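Local atomic coordinates of D-methionine-binding lipoprotein MetQ (Escherichia coli, PDB entry 4YAH), a protein that binds methionine as the substrate-binding lipoprotein of an ATP-driven D-methionine permease. Residues G36-A41 with T203-Q208; V45-Q50 with V61-F66; E74-G79 with L230-E235; F110-A115 with K261-G266; G130-V135 with A194-A199. One frame throughout, in Å; residues are numbered along the deposited sequence.

Interaction 1: residues G36-A41 with T203-Q208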
# COMPACT_ATOMS: atom_id res chain seq x y z
N GLY A 36 3.01 -4.16 13.64
CA GLY A 36 2.27 -4.88 12.61
C GLY A 36 2.71 -4.51 11.21
O GLY A 36 2.80 -3.33 10.87
N VAL A 37 2.97 -5.53 10.40
CA VAL A 37 3.43 -5.39 9.02
C VAL A 37 2.74 -6.41 8.14
O VAL A 37 2.13 -7.36 8.65
CB VAL A 37 4.97 -5.55 8.90
CG1 VAL A 37 5.67 -4.54 9.81
CG2 VAL A 37 5.42 -6.95 9.29
N ILE A 38 2.82 -6.23 6.83
CA ILE A 38 2.18 -7.16 5.90
C ILE A 38 3.17 -8.19 5.37
O ILE A 38 4.31 -7.85 5.02
CB ILE A 38 1.55 -6.43 4.70
CG1 ILE A 38 0.75 -5.21 5.15
CG2 ILE A 38 0.66 -7.41 3.91
CD1 ILE A 38 -0.40 -5.53 6.06
N VAL A 39 2.74 -9.45 5.28
CA VAL A 39 3.62 -10.51 4.79
C VAL A 39 4.05 -10.24 3.37
O VAL A 39 3.35 -9.59 2.61
CB VAL A 39 2.95 -11.90 4.85
CG1 VAL A 39 2.61 -12.25 6.25
CG2 VAL A 39 1.69 -11.93 4.04
N GLY A 40 5.23 -10.73 3.03
CA GLY A 40 5.79 -10.53 1.70
C GLY A 40 6.96 -9.58 1.81
O GLY A 40 7.64 -9.53 2.84
N ALA A 41 7.18 -8.82 0.75
CA ALA A 41 8.36 -8.00 0.66
C ALA A 41 8.36 -6.92 1.73
O ALA A 41 9.43 -6.51 2.17
CB ALA A 41 8.46 -7.38 -0.71
N THR A 203 1.56 -2.80 -4.56
CA THR A 203 2.83 -3.49 -4.62
C THR A 203 3.03 -4.44 -3.44
O THR A 203 3.72 -5.44 -3.60
CB THR A 203 3.96 -2.47 -4.70
OG1 THR A 203 3.70 -1.62 -5.82
CG2 THR A 203 5.30 -3.14 -4.90
N THR A 204 2.38 -4.14 -2.31
CA THR A 204 2.30 -5.06 -1.15
C THR A 204 2.02 -6.50 -1.58
O THR A 204 2.71 -7.43 -1.21
CB THR A 204 1.15 -4.66 -0.19
OG1 THR A 204 1.22 -3.27 0.12
CG2 THR A 204 1.20 -5.48 1.08
N TYR A 205 0.95 -6.63 -2.36
CA TYR A 205 0.45 -7.94 -2.77
C TYR A 205 1.01 -8.39 -4.11
O TYR A 205 1.24 -9.58 -4.29
CB TYR A 205 -1.09 -7.90 -2.76
CG TYR A 205 -1.63 -7.54 -1.38
CD1 TYR A 205 -2.23 -6.31 -1.14
CD2 TYR A 205 -1.54 -8.45 -0.33
CE1 TYR A 205 -2.70 -5.98 0.13
CE2 TYR A 205 -2.01 -8.13 0.95
CZ TYR A 205 -2.60 -6.89 1.16
OH TYR A 205 -3.09 -6.56 2.41
N ALA A 206 1.28 -7.46 -5.04
CA ALA A 206 1.96 -7.81 -6.29
C ALA A 206 3.29 -8.50 -6.01
O ALA A 206 3.68 -9.46 -6.68
CB ALA A 206 2.18 -6.58 -7.13
N SER A 207 3.99 -8.02 -4.99
CA SER A 207 5.30 -8.56 -4.66
C SER A 207 5.21 -10.00 -4.12
O SER A 207 6.18 -10.74 -4.18
CB SER A 207 6.01 -7.67 -3.64
OG SER A 207 5.40 -7.81 -2.37
N GLN A 208 4.06 -10.38 -3.60
CA GLN A 208 3.88 -11.74 -3.09
C GLN A 208 3.97 -12.79 -4.19
O GLN A 208 4.35 -13.93 -3.92
CB GLN A 208 2.54 -11.87 -2.36
CG GLN A 208 2.46 -11.03 -1.09
CD GLN A 208 1.13 -11.18 -0.38
OE1 GLN A 208 0.21 -11.79 -0.91
NE2 GLN A 208 1.02 -10.60 0.80
O HOH W 1 4.42 -7.28 1.35
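G40 and Q208 mark the closest approach of the two backbones, with G40 CA and Q208 CA 5.3 Å apart where strand 32-38 gives way to helix 41-57. G40 is the N-cap of that helix, and its phi of 110° would jam any CB against the carbonyl oxygen of V39; a CB would also run into CG of Q208. Across this junction a water donates to V39 O (2.8 Å from the water oxygen) and to T204 O, tying backbone to backbone. V39 O is gripped a second time by Q208 NE2, at 3.1 Å. The bond is fairly straight (159°), and V39 O lies near the plane of the glutamine amide, yet NE2 stands well above the plane of the V39 carbonyl. N67 OD1 also accepts from NE2. S207 OG folds back onto T204 O at 3.0 Å and packs against A41 CB. The apolar centre is tight: I38 CG2, which chi1 (-46°) sets opposite the backbone nitrogen, meets T204 CG2 at 3.5 Å, and that methyl lies over the middle of the Y205 ring. T204 OG1 hydrogen-bonds the nitrogen of the bound methionine as well as E42 and Y69. This is the ligand cleft of a type 2 periplasmic binding protein, where the end of a strand in one lobe meets a short helix of the other beside the captured amino acid.

Interaction 2: residues V45-Q50 with V61-F66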
# COMPACT_ATOMS: atom_id res chain seq x y z
N VAL A 45 11.43 -6.00 4.44
CA VAL A 45 11.99 -4.68 4.70
C VAL A 45 11.92 -4.39 6.19
O VAL A 45 12.85 -3.86 6.77
CB VAL A 45 11.25 -3.60 3.88
CG1 VAL A 45 11.73 -2.20 4.22
CG2 VAL A 45 11.45 -3.86 2.39
N ALA A 46 10.80 -4.75 6.81
CA ALA A 46 10.61 -4.51 8.24
C ALA A 46 11.62 -5.31 9.05
O ALA A 46 12.07 -4.85 10.11
CB ALA A 46 9.20 -4.86 8.67
N GLU A 47 11.99 -6.49 8.55
CA GLU A 47 13.00 -7.30 9.22
C GLU A 47 14.34 -6.56 9.25
O GLU A 47 15.09 -6.69 10.20
CB GLU A 47 13.14 -8.68 8.53
CG GLU A 47 11.99 -9.61 8.89
CD GLU A 47 12.17 -11.01 8.33
OE1 GLU A 47 13.26 -11.30 7.80
OE2 GLU A 47 11.21 -11.80 8.43
N VAL A 48 14.63 -5.78 8.22
CA VAL A 48 15.87 -5.01 8.22
C VAL A 48 15.77 -3.91 9.29
O VAL A 48 16.74 -3.65 10.01
CB VAL A 48 16.15 -4.42 6.83
CG1 VAL A 48 17.38 -3.55 6.84
CG2 VAL A 48 16.31 -5.56 5.83
N ALA A 49 14.60 -3.29 9.41
CA ALA A 49 14.39 -2.25 10.44
C ALA A 49 14.54 -2.83 11.83
O ALA A 49 15.11 -2.22 12.73
CB ALA A 49 13.03 -1.61 10.29
N GLN A 50 13.99 -4.03 12.01
CA GLN A 50 14.12 -4.79 13.24
C GLN A 50 15.59 -4.97 13.59
O GLN A 50 16.00 -4.81 14.74
CB GLN A 50 13.42 -6.13 13.07
CG GLN A 50 13.52 -7.10 14.22
CD GLN A 50 12.85 -8.43 13.87
OE1 GLN A 50 13.20 -9.04 12.86
NE2 GLN A 50 11.87 -8.84 14.65
N VAL A 61 12.40 -5.45 18.81
CA VAL A 61 11.22 -5.31 17.96
C VAL A 61 10.65 -6.68 17.55
O VAL A 61 11.36 -7.51 17.00
CB VAL A 61 11.55 -4.51 16.70
CG1 VAL A 61 10.33 -4.42 15.78
CG2 VAL A 61 12.05 -3.11 17.08
N GLU A 62 9.37 -6.87 17.83
CA GLU A 62 8.64 -8.06 17.40
C GLU A 62 7.74 -7.69 16.24
O GLU A 62 6.90 -6.80 16.37
CB GLU A 62 7.80 -8.63 18.55
CG GLU A 62 7.06 -9.87 18.15
CD GLU A 62 6.23 -10.44 19.28
OE1 GLU A 62 6.43 -10.02 20.44
OE2 GLU A 62 5.36 -11.30 19.02
N LEU A 63 7.91 -8.37 15.10
CA LEU A 63 7.02 -8.15 13.96
C LEU A 63 5.81 -9.06 14.08
O LEU A 63 5.94 -10.27 14.31
CB LEU A 63 7.76 -8.40 12.65
CG LEU A 63 9.00 -7.52 12.46
CD1 LEU A 63 9.71 -7.89 11.17
CD2 LEU A 63 8.66 -6.02 12.48
N VAL A 64 4.63 -8.47 14.01
CA VAL A 64 3.38 -9.21 13.96
C VAL A 64 2.88 -9.09 12.54
O VAL A 64 2.67 -7.98 12.06
CB VAL A 64 2.35 -8.65 14.94
CG1 VAL A 64 1.06 -9.43 14.90
CG2 VAL A 64 2.92 -8.66 16.37
N THR A 65 2.68 -10.23 11.87
CA THR A 65 2.39 -10.19 10.44
C THR A 65 0.90 -10.35 10.17
O THR A 65 0.19 -11.06 10.88
CB THR A 65 3.15 -11.27 9.66
OG1 THR A 65 2.78 -12.58 10.13
CG2 THR A 65 4.65 -11.08 9.81
N PHE A 66 0.47 -9.66 9.11
CA PHE A 66 -0.91 -9.64 8.65
C PHE A 66 -0.88 -9.84 7.14
O PHE A 66 0.16 -9.64 6.51
CB PHE A 66 -1.59 -8.30 8.98
CG PHE A 66 -1.70 -8.02 10.45
CD1 PHE A 66 -2.85 -8.37 11.14
CD2 PHE A 66 -0.66 -7.43 11.14
CE1 PHE A 66 -2.95 -8.12 12.51
CE2 PHE A 66 -0.75 -7.19 12.50
CZ PHE A 66 -1.90 -7.53 13.18
O HOH W 2 9.58 -10.81 15.07
O HOH W 3 14.88 -5.55 17.25
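A46 begins the contact by setting its CB against both methyls of L63, 4.0 Å from L63 CD1 and equally near CD2. Helix and strand run antiparallel here (165°), their axes 9.0 Å apart. One residue on, E47 contributes not its charge but its aliphatic stem: its side chain crosses that of L63 at about a right angle, E47 CG lying 3.7 Å from L63 CD1, while OE2 bonds weakly to Q43. At Q50 the contact turns polar. Its CG stands anti to the backbone nitrogen (chi1 176°) and the extended chain reaches the strand, passing V61 CB on the way. There NE2 donates to V61 O at 2.7 Å in an almost straight bond (172°), the acceptor lying in the amide plane of Q50. NE2 also donates to a water that accepts from L63 N, and a second water links Q50 O to V61 N. A leucine in place of Q50 would probably deprive V61 O of its helical donor and the first water of one of its two anchors. Strand 60-66 is an edge strand of its sheet within this chain, with strand 32-38 as its neighbour, and helix 41-57 is the crossover of that beta-alpha-beta unit. The chemistry thus divides: L63 packs against A46 and E47, while an amide and two waters occupy backbone groups of V61 and L63.

Interaction 3: residues E74-G79 with L230-E235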
# COMPACT_ATOMS: atom_id res chain seq x y z
N GLU A 74 -7.12 -2.52 13.66
CA GLU A 74 -7.90 -3.07 14.79
C GLU A 74 -6.97 -3.49 15.92
O GLU A 74 -7.20 -3.18 17.09
CB GLU A 74 -8.74 -4.28 14.35
CG GLU A 74 -9.80 -3.95 13.31
CD GLU A 74 -10.81 -5.08 13.12
OE1 GLU A 74 -10.65 -6.16 13.74
OE2 GLU A 74 -11.79 -4.88 12.36
N ALA A 75 -5.90 -4.18 15.55
CA ALA A 75 -4.93 -4.69 16.51
C ALA A 75 -4.28 -3.54 17.26
O ALA A 75 -4.09 -3.58 18.46
CB ALA A 75 -3.89 -5.53 15.80
N LEU A 76 -3.92 -2.50 16.52
CA LEU A 76 -3.31 -1.32 17.11
C LEU A 76 -4.26 -0.62 18.06
O LEU A 76 -3.88 -0.28 19.18
CB LEU A 76 -2.86 -0.37 16.01
CG LEU A 76 -2.26 0.96 16.45
CD1 LEU A 76 -1.06 0.73 17.37
CD2 LEU A 76 -1.87 1.79 15.25
N SER A 77 -5.49 -0.39 17.62
CA SER A 77 -6.49 0.31 18.40
C SER A 77 -6.77 -0.42 19.72
O SER A 77 -6.92 0.21 20.77
CB SER A 77 -7.79 0.44 17.61
OG SER A 77 -8.77 1.10 18.39
N LYS A 78 -6.81 -1.74 19.64
CA LYS A 78 -7.11 -2.57 20.81
C LYS A 78 -5.92 -2.75 21.74
O LYS A 78 -6.06 -3.30 22.84
CB LYS A 78 -7.61 -3.93 20.35
CG LYS A 78 -9.08 -3.96 20.00
CD LYS A 78 -9.40 -5.02 18.94
CE LYS A 78 -8.80 -6.38 19.26
NZ LYS A 78 -9.17 -7.38 18.22
N GLY A 79 -4.75 -2.30 21.30
CA GLY A 79 -3.54 -2.40 22.10
C GLY A 79 -2.80 -3.72 21.94
O GLY A 79 -1.88 -3.99 22.70
N LEU A 230 3.24 4.97 6.03
CA LEU A 230 3.42 5.57 7.35
C LEU A 230 3.68 4.51 8.40
O LEU A 230 3.23 3.37 8.28
CB LEU A 230 2.16 6.33 7.76
CG LEU A 230 1.58 7.32 6.76
CD1 LEU A 230 0.17 7.68 7.19
CD2 LEU A 230 2.45 8.55 6.70
N ILE A 231 4.39 4.91 9.45
CA ILE A 231 4.38 4.20 10.73
C ILE A 231 3.34 4.92 11.55
O ILE A 231 3.34 6.17 11.61
CB ILE A 231 5.75 4.21 11.41
CG1 ILE A 231 6.76 3.48 10.53
CG2 ILE A 231 5.68 3.53 12.79
CD1 ILE A 231 8.20 3.80 10.82
N VAL A 232 2.41 4.15 12.10
CA VAL A 232 1.25 4.67 12.80
C VAL A 232 1.13 4.06 14.19
O VAL A 232 1.37 2.86 14.37
CB VAL A 232 -0.01 4.37 12.00
CG1 VAL A 232 -1.25 4.75 12.75
CG2 VAL A 232 0.03 5.14 10.70
N THR A 233 0.76 4.90 15.15
CA THR A 233 0.52 4.46 16.53
C THR A 233 -0.83 4.98 17.00
O THR A 233 -1.52 5.67 16.26
CB THR A 233 1.58 4.99 17.51
OG1 THR A 233 1.45 6.41 17.64
CG2 THR A 233 2.98 4.64 17.05
N ARG A 234 -1.17 4.68 18.25
CA ARG A 234 -2.31 5.33 18.87
C ARG A 234 -1.88 6.73 19.30
O ARG A 234 -0.69 7.02 19.43
CB ARG A 234 -2.82 4.55 20.08
CG ARG A 234 -3.36 3.16 19.76
CD ARG A 234 -3.81 2.47 21.04
NE ARG A 234 -2.70 2.39 21.98
CZ ARG A 234 -1.75 1.47 21.95
NH1 ARG A 234 -1.76 0.50 21.03
NH2 ARG A 234 -0.77 1.52 22.84
N GLU A 235 -2.85 7.61 19.48
CA GLU A 235 -2.58 8.92 20.06
C GLU A 235 -1.84 8.78 21.38
O GLU A 235 -0.91 9.54 21.66
CB GLU A 235 -3.89 9.69 20.24
CG GLU A 235 -3.78 11.01 21.01
CD GLU A 235 -2.97 12.07 20.28
OE1 GLU A 235 -2.93 12.04 19.03
OE2 GLU A 235 -2.37 12.93 20.96
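L76 and R234 carry most of this contact, each offering both an apolar chain and a polar group to the other segment. L76 reaches strand 230-234 from the last turn of its helix, its CG anti to the backbone nitrogen. From there the two methyls part company: CD2 rests 3.5 Å from V232 O and also touches V232 CG1, whereas CD1 lies 3.7 Å from NH1 of R234. The arginine's CD passes L76 O, and a bend at chi3 (-58°) then turns the guanidinium back toward the helix end. NH1 donates to L76 O at 2.9 Å, and the bond lies close to both the carbonyl plane and the guanidinium plane, with an N-H...O angle of 159°. L76 O takes a second bond from G79 N, at 3.1 Å. This oxygen is therefore shared between the Schellman motif that ends the helix, in which G79 has positive phi, and a side chain of the sheet. G79 CA packs beside NH1 at 3.6 Å, and the positive charge probably finds a favourable field near the C-terminal end of the helix, toward which the carbonyls point. D236 OD2 forms a salt bridge with R234 NE. Were R234 a leucine, L76 O would probably lose its side-chain donor and D236 the charged partner of this salt bridge. Helix 71-78 lies over the six-stranded sheet, its axis turned 36° from strand 230-234; L76 also touches N84 of the adjoining strand 83-88, while helix 241-250 packs on I231 and T233.

Interaction 4: residues F110-A115 with K261-G266. With MET (methionine), chain B.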
# COMPACT_ATOMS: atom_id res chain seq x y z
N PHE A 110 7.90 4.49 2.73
CA PHE A 110 8.10 4.61 1.28
C PHE A 110 6.82 4.94 0.53
O PHE A 110 5.72 4.60 0.97
CB PHE A 110 8.69 3.32 0.69
CG PHE A 110 9.97 2.90 1.35
CD1 PHE A 110 11.18 3.45 0.96
CD2 PHE A 110 9.95 1.95 2.36
CE1 PHE A 110 12.36 3.07 1.58
CE2 PHE A 110 11.14 1.56 2.99
CZ PHE A 110 12.34 2.12 2.59
N VAL A 111 6.97 5.59 -0.62
CA VAL A 111 5.92 5.62 -1.63
C VAL A 111 6.10 4.36 -2.48
O VAL A 111 7.23 4.04 -2.86
CB VAL A 111 5.97 6.86 -2.54
CG1 VAL A 111 4.79 6.88 -3.50
CG2 VAL A 111 6.02 8.15 -1.73
N TYR A 112 5.00 3.67 -2.78
CA TYR A 112 5.00 2.46 -3.60
C TYR A 112 4.11 2.71 -4.81
O TYR A 112 2.92 2.41 -4.76
CB TYR A 112 4.48 1.27 -2.80
CG TYR A 112 5.34 0.83 -1.65
CD1 TYR A 112 6.56 0.21 -1.87
CD2 TYR A 112 4.92 0.99 -0.34
CE1 TYR A 112 7.35 -0.23 -0.81
CE2 TYR A 112 5.69 0.55 0.72
CZ TYR A 112 6.91 -0.05 0.47
OH TYR A 112 7.68 -0.50 1.50
N PRO A 113 4.67 3.30 -5.87
CA PRO A 113 3.79 3.67 -6.99
C PRO A 113 3.07 2.44 -7.53
O PRO A 113 3.68 1.40 -7.76
CB PRO A 113 4.76 4.28 -8.01
CG PRO A 113 5.91 4.82 -7.15
CD PRO A 113 6.05 3.74 -6.09
N ILE A 114 1.76 2.55 -7.66
CA ILE A 114 0.94 1.40 -7.95
C ILE A 114 0.87 1.17 -9.46
O ILE A 114 0.98 2.11 -10.25
CB ILE A 114 -0.47 1.56 -7.36
CG1 ILE A 114 -1.16 0.21 -7.22
CG2 ILE A 114 -1.29 2.58 -8.15
CD1 ILE A 114 -2.43 0.28 -6.38
N ALA A 115 0.71 -0.09 -9.85
CA ALA A 115 0.73 -0.46 -11.27
C ALA A 115 -0.45 -1.33 -11.65
O ALA A 115 -1.11 -1.94 -10.81
CB ALA A 115 2.03 -1.16 -11.59
N LYS A 261 16.07 -2.85 -3.50
CA LYS A 261 16.40 -4.13 -4.10
C LYS A 261 15.14 -4.98 -4.31
O LYS A 261 14.80 -5.32 -5.44
CB LYS A 261 17.40 -4.87 -3.22
CG LYS A 261 18.02 -6.10 -3.87
CD LYS A 261 18.78 -5.74 -5.14
CE LYS A 261 19.91 -6.73 -5.43
NZ LYS A 261 19.46 -8.15 -5.36
N VAL A 262 14.45 -5.29 -3.22
CA VAL A 262 13.33 -6.23 -3.32
C VAL A 262 12.17 -5.66 -4.14
O VAL A 262 11.46 -6.43 -4.78
CB VAL A 262 12.83 -6.66 -1.92
CG1 VAL A 262 12.10 -5.54 -1.22
CG2 VAL A 262 11.92 -7.90 -2.05
N PHE A 263 11.99 -4.34 -4.16
CA PHE A 263 10.90 -3.75 -4.95
C PHE A 263 11.39 -3.27 -6.32
O PHE A 263 10.66 -2.57 -7.03
CB PHE A 263 10.23 -2.59 -4.18
CG PHE A 263 9.44 -3.05 -3.00
CD1 PHE A 263 8.28 -3.78 -3.17
CD2 PHE A 263 9.85 -2.76 -1.70
CE1 PHE A 263 7.55 -4.23 -2.09
CE2 PHE A 263 9.13 -3.20 -0.61
CZ PHE A 263 7.98 -3.93 -0.79
N ASN A 264 12.61 -3.63 -6.68
CA ASN A 264 13.15 -3.31 -8.00
C ASN A 264 12.89 -1.84 -8.39
O ASN A 264 12.32 -1.54 -9.45
CB ASN A 264 12.53 -4.27 -9.02
CG ASN A 264 13.13 -4.12 -10.41
OD1 ASN A 264 14.33 -3.88 -10.56
ND2 ASN A 264 12.29 -4.25 -11.43
N GLY A 265 13.29 -0.92 -7.51
CA GLY A 265 13.16 0.51 -7.76
C GLY A 265 11.77 1.08 -7.52
O GLY A 265 11.54 2.27 -7.71
N GLY A 266 10.85 0.24 -7.07
CA GLY A 266 9.47 0.66 -6.87
C GLY A 266 9.17 1.20 -5.48
O GLY A 266 8.01 1.25 -5.08
N MET B . 1.48 -0.36 0.66
CA MET B . 0.18 0.07 0.14
C MET B . 0.40 1.05 -0.99
O MET B . 1.17 2.00 -0.81
CB MET B . -0.66 0.72 1.23
CG MET B . -2.10 1.02 0.83
SD MET B . -3.08 1.79 2.12
CE MET B . -3.36 0.39 3.20
OXT MET B . -0.21 0.90 -2.07
O HOH W 4 5.54 0.15 -6.15
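Part of the methionine pocket wall is built here, by Y112 on the segment that passes from one lobe to the other, and F263 backs it in an edge-to-face aromatic pair. Residues 112-114 connect strand 103-111 of the six-stranded sheet with strand 115-117 of the five-stranded one. The partner segment closes helix 253-262 with a Schellman motif, in which N264 has positive phi, and runs on through a type I' turn from F263 to G266. With CG beside its backbone nitrogen (chi1 -66°), Y112 directs its edge at F263: CE1 stands 3.5 Å from F263 CE2, over one face of the phenylalanine and displaced toward its rim. The ring centroids are 4.8 Å apart and the planes inclined at 59°. CB of F110, from the preceding strand, lies over one face of Y112. Across the ring from CE1, Y112 CD2 lies 3.8 Å from N of the bound methionine, which approaches obliquely. R144, which hydrogen-bonds the ligand, also makes a weak bond to Y112 O. G266 suits its place, since a CB would collide with F263 O. Its own oxygen is crowded by carbon: Y112 CA points its hydrogen at G266 O (3.6 Å), and P113 CD approaches to 3.3 Å from G266 O. One water completes the junction, donating to P113 O (2.8 Å from its oxygen) and to G266 O.

Interaction 5: residues G130-V135 with A194-A199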
# COMPACT_ATOMS: atom_id res chain seq x y z
N GLY A 130 -15.50 -4.61 -23.02
CA GLY A 130 -16.21 -5.43 -22.07
C GLY A 130 -15.32 -6.13 -21.06
O GLY A 130 -15.81 -6.93 -20.25
N SER A 131 -14.02 -5.85 -21.10
CA SER A 131 -13.08 -6.54 -20.23
C SER A 131 -13.35 -6.18 -18.78
O SER A 131 -13.69 -5.04 -18.47
CB SER A 131 -11.65 -6.17 -20.59
OG SER A 131 -11.21 -6.86 -21.74
N GLN A 132 -13.18 -7.16 -17.90
CA GLN A 132 -13.19 -6.87 -16.47
C GLN A 132 -11.82 -6.39 -16.02
O GLN A 132 -10.78 -6.97 -16.37
CB GLN A 132 -13.62 -8.09 -15.67
CG GLN A 132 -15.08 -8.47 -15.89
CD GLN A 132 -15.48 -9.69 -15.10
OE1 GLN A 132 -14.87 -10.00 -14.08
NE2 GLN A 132 -16.49 -10.40 -15.58
N VAL A 133 -11.83 -5.32 -15.23
CA VAL A 133 -10.62 -4.73 -14.70
C VAL A 133 -10.76 -4.73 -13.18
O VAL A 133 -11.68 -4.12 -12.66
CB VAL A 133 -10.41 -3.29 -15.22
CG1 VAL A 133 -9.18 -2.67 -14.58
CG2 VAL A 133 -10.30 -3.32 -16.74
N ALA A 134 -9.85 -5.41 -12.50
CA ALA A 134 -9.94 -5.55 -11.04
C ALA A 134 -9.19 -4.41 -10.36
O ALA A 134 -8.09 -4.04 -10.79
CB ALA A 134 -9.40 -6.90 -10.60
N VAL A 135 -9.79 -3.88 -9.30
CA VAL A 135 -9.19 -2.85 -8.49
C VAL A 135 -9.49 -3.09 -7.01
O VAL A 135 -10.46 -3.78 -6.67
CB VAL A 135 -9.70 -1.45 -8.88
CG1 VAL A 135 -9.39 -1.14 -10.34
CG2 VAL A 135 -11.21 -1.37 -8.62
N ALA A 194 -10.79 -16.14 -15.30
CA ALA A 194 -10.94 -16.24 -16.75
C ALA A 194 -11.37 -14.94 -17.39
O ALA A 194 -11.08 -14.72 -18.56
CB ALA A 194 -11.94 -17.35 -17.09
N GLN A 195 -12.05 -14.08 -16.65
CA GLN A 195 -12.55 -12.83 -17.22
C GLN A 195 -11.74 -11.56 -16.84
O GLN A 195 -12.00 -10.49 -17.39
CB GLN A 195 -14.01 -12.63 -16.83
CG GLN A 195 -14.95 -13.71 -17.38
CD GLN A 195 -14.88 -13.85 -18.91
OE1 GLN A 195 -14.68 -12.88 -19.63
NE2 GLN A 195 -15.04 -15.08 -19.39
N ILE A 196 -10.77 -11.69 -15.94
CA ILE A 196 -10.01 -10.51 -15.50
C ILE A 196 -8.83 -10.23 -16.43
O ILE A 196 -7.84 -10.96 -16.45
CB ILE A 196 -9.51 -10.67 -14.05
CG1 ILE A 196 -10.70 -10.88 -13.10
CG2 ILE A 196 -8.66 -9.50 -13.63
CD1 ILE A 196 -11.60 -9.72 -12.94
N ALA A 197 -8.95 -9.16 -17.20
CA ALA A 197 -7.97 -8.81 -18.22
C ALA A 197 -6.86 -7.92 -17.72
O ALA A 197 -5.79 -7.82 -18.34
CB ALA A 197 -8.68 -8.13 -19.39
N LEU A 198 -7.11 -7.28 -16.58
CA LEU A 198 -6.25 -6.23 -16.07
C LEU A 198 -6.57 -6.06 -14.59
O LEU A 198 -7.73 -6.15 -14.21
CB LEU A 198 -6.50 -4.94 -16.85
CG LEU A 198 -5.69 -3.69 -16.53
CD1 LEU A 198 -4.23 -3.89 -16.86
CD2 LEU A 198 -6.27 -2.51 -17.32
N ALA A 199 -5.54 -5.87 -13.78
CA ALA A 199 -5.73 -5.60 -12.35
C ALA A 199 -4.77 -4.51 -11.86
O ALA A 199 -3.58 -4.55 -12.15
CB ALA A 199 -5.51 -6.86 -11.53
O HOH W 5 -15.56 -9.90 -19.20
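L198 O accepts from A134 N at 2.8 Å, a well-aligned bond with an N-H...O angle of 161°. The same oxygen also receives a CA-H...O contact from V133 CA, at 3.3 Å. Toward the start of the two parallel strands, A197 N donates to Q132 O at 3.0 Å, in the plane of that carbonyl. Between these bonds the register slips: Q132 pairs with I196 but A134 with A199, the extra residue being taken up at A197, whose psi of -18° departs from extended chain as in a beta bulge. The slip probably accounts for the buried L198 N, which has no partner in the model. Side chains then sort to the two faces of the sheet. V133 and L198 lie side by side and point the same way, V133 CG1 being 4.0 Å from L198 CD2. On the other face A134 CB meets A199 CB, also at 4.0 Å, and touches I196 CG2. Q132 crosses the beginning of the partner strand, its OE1 3.5 Å from I196 CD1 and its NE2 against Q195 CB. The Q195 amide, turned aside by a bend at chi2, reaches G130 O through a water. S131 OG bonds to Q128 O and packs on A197 CB. In the five-stranded sheet, strand 132-136 runs between strands 178-182 and 196-201, with the two strands of this contact inclined at 35°. Helix 187-190 covers the face of A134 and A199, whereas V135 packs against helix 139-151.

Four of the five contacts reach the six-stranded sheet of one lobe; interaction 5 belongs to the five-stranded sheet of the other, its centre about 34 Å from the centres of interactions 2 and 3. Interactions 1 and 4 face the methionine from different segments, through T204 and Y112, and meet directly where A41 CB lies 3.5 Å from F263 CZ. Interaction 2 joins interaction 1 through sheet pairing, V39 N lying 2.9 Å from F66 O, and reaches interaction 3 by packing of F66 CZ on A75 CB. V45 also leans on F263, linking helix 41-57 to interaction 4. Strand 196-201 of interaction 5 leads straight into helix 203-206, bringing T204 to the cleft.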